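Long-range contact in intermedilysin (Streptococcus intermedius, PDB 5IMW), which probably lyses host cells by binding cholesterol-containing membranes, changing shape and inserting as an oligomeric beta-barrel pore: residues Ile92-Asn104 / Ser113-Val125. Sequence-based numbering, arbitrary orientation.
Sequences IPVNRGKTTISVN and SNLTVENPSNSTV
Thr99 pairs with Val117 and Ile101 with Leu115 as antiparallel hydrogen-bonded pairs joining strands 99-103 and 114-117. The straighter bonds belong to Ile101 and Leu115: Leu115 N reaches Ile101 O at 2.8 Å, and both bonds of the pair are 161° at the hydrogen, although Ile101 N approaches Leu115 O from above the carbonyl plane. Val103 N, donating to Ser113 O at 3.2 Å, carries the pairing one bond further. Between these pairs, CA-H...O contacts such as Asn114 CA to Ile101 O fill in.

Apolar contacts lie on the face of Ile101, Leu115 and Val117. With CG1 anti to the carbonyl carbon (chi1 -58°), Ile101 extends CD1 across to Val125 CG1, 3.9 Å away, at the start of helix 122-140; Leu115 and Val103 meet Leu132 of the same helix. Beyond the strand, the Pro120 ring crosses Thr99 obliquely, with Pro120 CG toward Thr99 OG1, and lies against Gly97 O and the Arg96 chain.

On the other face, Thr100 CG2 lies alongside Thr116 OG1. Nearby, the Lys98 methylenes run beside the Glu118 carboxylate, but Lys98 NZ stays 5.6 Å from Glu118 OE1.

Strands 99-103 and 114-117 form a beta hairpin that strand 99-103 joins to the sheet through strand 202-206, and helix 122-140, which follows strand 114-117, packs on one face.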
loop_
_atom_site.group_PDB
_atom_site.type_symbol
_atom_site.label_atom_id
_atom_site.label_comp_id
_atom_site.label_asym_id
_atom_site.label_seq_id
_atom_site.Cartn_x
_atom_site.Cartn_y
_atom_site.Cartn_z
ATOM N N ILE A 92 14.297 11.145 25.477
ATOM C CA ILE A 92 15.535 11.127 26.252
ATOM C C ILE A 92 15.345 12.093 27.417
ATOM O O ILE A 92 15.220 13.304 27.191
ATOM C CB ILE A 92 16.749 11.521 25.397
ATOM C CG1 ILE A 92 16.894 10.572 24.207
ATOM C CG2 ILE A 92 18.018 11.500 26.242
ATOM C CD1 ILE A 92 17.964 10.984 23.222
ATOM N N PRO A 93 15.312 11.619 28.670
ATOM C CA PRO A 93 15.118 12.550 29.791
ATOM C C PRO A 93 16.365 13.374 30.073
ATOM O O PRO A 93 17.278 12.918 30.769
ATOM C CB PRO A 93 14.772 11.619 30.958
ATOM C CG PRO A 93 15.473 10.348 30.631
ATOM C CD PRO A 93 15.461 10.226 29.131
ATOM N N VAL A 94 16.409 14.595 29.539
ATOM C CA VAL A 94 17.600 15.432 29.627
ATOM C C VAL A 94 17.193 16.866 29.337
ATOM O O VAL A 94 16.244 17.120 28.591
ATOM C CB VAL A 94 18.695 14.939 28.646
ATOM C CG1 VAL A 94 18.178 14.951 27.209
ATOM C CG2 VAL A 94 19.946 15.781 28.768
ATOM N N ASN A 95 17.920 17.810 29.931
ATOM C CA ASN A 95 17.709 19.217 29.635
ATOM C C ASN A 95 17.955 19.483 28.153
ATOM O O ASN A 95 18.581 18.688 27.447
ATOM C CB ASN A 95 18.630 20.083 30.490
ATOM C CG ASN A 95 18.559 19.727 31.959
ATOM O OD1 ASN A 95 19.202 18.779 32.412
ATOM N ND2 ASN A 95 17.770 20.480 32.713
ATOM N N ARG A 96 17.451 20.620 27.679
ATOM C CA ARG A 96 17.552 20.967 26.269
ATOM C C ARG A 96 17.889 22.441 26.111
ATOM O O ARG A 96 17.749 23.241 27.040
ATOM C CB ARG A 96 16.253 20.655 25.517
ATOM C CG ARG A 96 16.216 19.284 24.870
ATOM C CD ARG A 96 15.067 19.187 23.881
ATOM N NE ARG A 96 14.348 17.928 24.023
ATOM C CZ ARG A 96 13.521 17.652 25.027
ATOM N NH1 ARG A 96 13.309 18.546 25.986
ATOM N NH2 ARG A 96 12.911 16.477 25.076
ATOM N N GLY A 97 18.341 22.785 24.907
ATOM C CA GLY A 97 18.607 24.151 24.525
ATOM C C GLY A 97 17.476 24.732 23.706
ATOM O O GLY A 97 16.363 24.193 23.658
ATOM N N LYS A 98 17.763 25.846 23.040
ATOM C CA LYS A 98 16.747 26.510 22.242
ATOM C C LYS A 98 16.440 25.704 20.987
ATOM O O LYS A 98 17.303 25.016 20.434
ATOM C CB LYS A 98 17.203 27.915 21.855
ATOM C CG LYS A 98 17.728 28.738 23.026
ATOM C CD LYS A 98 17.681 30.239 22.749
ATOM C CE LYS A 98 18.859 30.719 21.910
ATOM N NZ LYS A 98 18.899 30.150 20.531
ATOM N N THR A 99 15.191 25.801 20.533
ATOM C CA THR A 99 14.737 25.129 19.321
ATOM C C THR A 99 14.082 26.164 18.421
ATOM O O THR A 99 13.125 26.828 18.831
ATOM C CB THR A 99 13.754 23.997 19.639
ATOM O OG1 THR A 99 14.238 23.234 20.751
ATOM C CG2 THR A 99 13.600 23.075 18.443
ATOM N N THR A 100 14.603 26.305 17.204
ATOM C CA THR A 100 14.064 27.236 16.220
ATOM C C THR A 100 13.110 26.495 15.296
ATOM O O THR A 100 13.476 25.477 14.703
ATOM C CB THR A 100 15.186 27.891 15.411
ATOM O OG1 THR A 100 16.359 27.067 15.457
ATOM C CG2 THR A 100 15.504 29.285 15.961
ATOM N N ILE A 101 11.889 27.012 15.178
ATOM C CA ILE A 101 10.820 26.366 14.429
ATOM C C ILE A 101 10.390 27.281 13.294
ATOM O O ILE A 101 10.532 28.505 13.371
ATOM C CB ILE A 101 9.626 26.029 15.350
ATOM C CG1 ILE A 101 10.088 25.115 16.489
ATOM C CG2 ILE A 101 8.492 25.387 14.557
ATOM C CD1 ILE A 101 9.009 24.762 17.493
ATOM N N SER A 102 9.865 26.676 12.229
ATOM C CA SER A 102 9.302 27.412 11.108
ATOM C C SER A 102 7.989 26.761 10.697
ATOM O O SER A 102 7.825 25.543 10.807
ATOM C CB SER A 102 10.262 27.451 9.913
ATOM O OG SER A 102 9.684 28.152 8.826
ATOM N N VAL A 103 7.052 27.583 10.227
ATOM C CA VAL A 103 5.745 27.115 9.784
ATOM C C VAL A 103 5.504 27.610 8.366
ATOM O O VAL A 103 5.882 28.734 8.017
ATOM C CB VAL A 103 4.616 27.587 10.723
ATOM C CG1 VAL A 103 3.292 26.961 10.314
ATOM C CG2 VAL A 103 4.948 27.243 12.167
ATOM N N ASN A 104 4.865 26.770 7.551
ATOM C CA ASN A 104 4.692 27.030 6.128
ATOM C C ASN A 104 3.292 27.528 5.790
ATOM O O ASN A 104 2.826 27.341 4.659
ATOM C CB ASN A 104 5.006 25.768 5.326
ATOM C CG ASN A 104 3.977 24.675 5.536
ATOM O OD1 ASN A 104 3.292 24.637 6.559
ATOM N ND2 ASN A 104 3.863 23.778 4.565
ATOM N N SER A 113 7.292 33.739 10.616
ATOM C CA SER A 113 7.154 32.296 10.494
ATOM C C SER A 113 8.075 31.533 11.433
ATOM O O SER A 113 7.868 30.330 11.634
ATOM C CB SER A 113 7.435 31.859 9.051
ATOM O OG SER A 113 8.822 31.895 8.764
ATOM N N ASN A 114 9.068 32.195 12.020
ATOM C CA ASN A 114 10.080 31.530 12.825
ATOM C C ASN A 114 9.806 31.750 14.305
ATOM O O ASN A 114 9.473 32.861 14.726
ATOM C CB ASN A 114 11.475 32.046 12.466
ATOM C CG ASN A 114 11.736 32.020 10.975
ATOM O OD1 ASN A 114 10.879 32.401 10.178
ATOM N ND2 ASN A 114 12.918 31.556 10.588
ATOM N N LEU A 115 9.948 30.685 15.089
ATOM C CA LEU A 115 9.756 30.732 16.530
ATOM C C LEU A 115 11.036 30.327 17.248
ATOM O O LEU A 115 12.019 29.899 16.637
ATOM C CB LEU A 115 8.614 29.809 16.974
ATOM C CG LEU A 115 7.264 29.973 16.283
ATOM C CD1 LEU A 115 6.216 29.115 16.981
ATOM C CD2 LEU A 115 6.842 31.431 16.264
ATOM N N THR A 116 11.002 30.471 18.569
ATOM C CA THR A 116 12.071 30.005 19.439
ATOM C C THR A 116 11.452 29.619 20.772
ATOM O O THR A 116 10.577 30.325 21.282
ATOM C CB THR A 116 13.147 31.078 19.644
ATOM O OG1 THR A 116 13.771 31.385 18.390
ATOM C CG2 THR A 116 14.207 30.601 20.631
ATOM N N VAL A 117 11.908 28.500 21.328
ATOM C CA VAL A 117 11.440 28.020 22.622
ATOM C C VAL A 117 12.660 27.777 23.497
ATOM O O VAL A 117 13.574 27.044 23.105
ATOM C CB VAL A 117 10.597 26.740 22.494
ATOM C CG1 VAL A 117 9.846 26.466 23.793
ATOM C CG2 VAL A 117 9.626 26.856 21.335
ATOM N N GLU A 118 12.669 28.387 24.682
ATOM C CA GLU A 118 13.863 28.368 25.518
ATOM C C GLU A 118 14.048 27.022 26.207
ATOM O O GLU A 118 15.165 26.494 26.250
ATOM C CB GLU A 118 13.788 29.491 26.553
ATOM C CG GLU A 118 15.138 29.953 27.080
ATOM C CD GLU A 118 16.050 30.460 25.979
ATOM O OE1 GLU A 118 17.170 29.925 25.838
ATOM O OE2 GLU A 118 15.640 31.382 25.243
ATOM N N ASN A 119 12.969 26.452 26.750
ATOM C CA ASN A 119 13.006 25.181 27.472
ATOM C C ASN A 119 11.999 24.242 26.816
ATOM O O ASN A 119 10.884 24.056 27.326
ATOM C CB ASN A 119 12.701 25.381 28.956
ATOM C CG ASN A 119 13.659 26.354 29.624
ATOM O OD1 ASN A 119 14.861 26.341 29.358
ATOM N ND2 ASN A 119 13.126 27.208 30.492
ATOM N N PRO A 120 12.358 23.631 25.687
ATOM C CA PRO A 120 11.380 22.847 24.920
ATOM C C PRO A 120 10.728 21.747 25.746
ATOM O O PRO A 120 11.401 20.930 26.376
ATOM C CB PRO A 120 12.217 22.264 23.777
ATOM C CG PRO A 120 13.337 23.221 23.609
ATOM C CD PRO A 120 13.649 23.735 24.985
ATOM N N SER A 121 9.397 21.737 25.727
ATOM C CA SER A 121 8.606 20.632 26.249
ATOM C C SER A 121 7.305 20.600 25.462
ATOM O O SER A 121 6.979 21.538 24.729
ATOM C CB SER A 121 8.351 20.773 27.753
ATOM O OG SER A 121 7.637 21.958 28.042
ATOM N N ASN A 122 6.558 19.505 25.608
ATOM C CA ASN A 122 5.317 19.366 24.854
ATOM C C ASN A 122 4.436 20.598 25.039
ATOM O O ASN A 122 4.160 21.332 24.084
ATOM C CB ASN A 122 4.575 18.098 25.281
ATOM C CG ASN A 122 3.527 17.672 24.270
ATOM O OD1 ASN A 122 3.718 17.817 23.063
ATOM N ND2 ASN A 122 2.408 17.152 24.762
ATOM N N SER A 123 4.011 20.853 26.279
ATOM C CA SER A 123 3.142 21.994 26.551
ATOM C C SER A 123 3.725 23.285 25.990
ATOM O O SER A 123 3.008 24.086 25.378
ATOM C CB SER A 123 2.911 22.126 28.058
ATOM O OG SER A 123 2.338 20.945 28.591
ATOM N N THR A 124 5.029 23.501 26.178
ATOM C CA THR A 124 5.641 24.751 25.739
ATOM C C THR A 124 5.617 24.883 24.221
ATOM O O THR A 124 5.439 25.986 23.695
ATOM C CB THR A 124 7.078 24.844 26.253
ATOM O OG1 THR A 124 7.376 23.698 27.056
ATOM C CG2 THR A 124 7.271 26.099 27.082
ATOM N N VAL A 125 5.794 23.775 23.502
ATOM C CA VAL A 125 5.881 23.846 22.047
ATOM C C VAL A 125 4.493 23.871 21.419
ATOM O O VAL A 125 4.255 24.597 20.448
ATOM C CB VAL A 125 6.732 22.682 21.510
ATOM C CG1 VAL A 125 6.831 22.750 19.996
ATOM C CG2 VAL A 125 8.128 22.719 22.123
#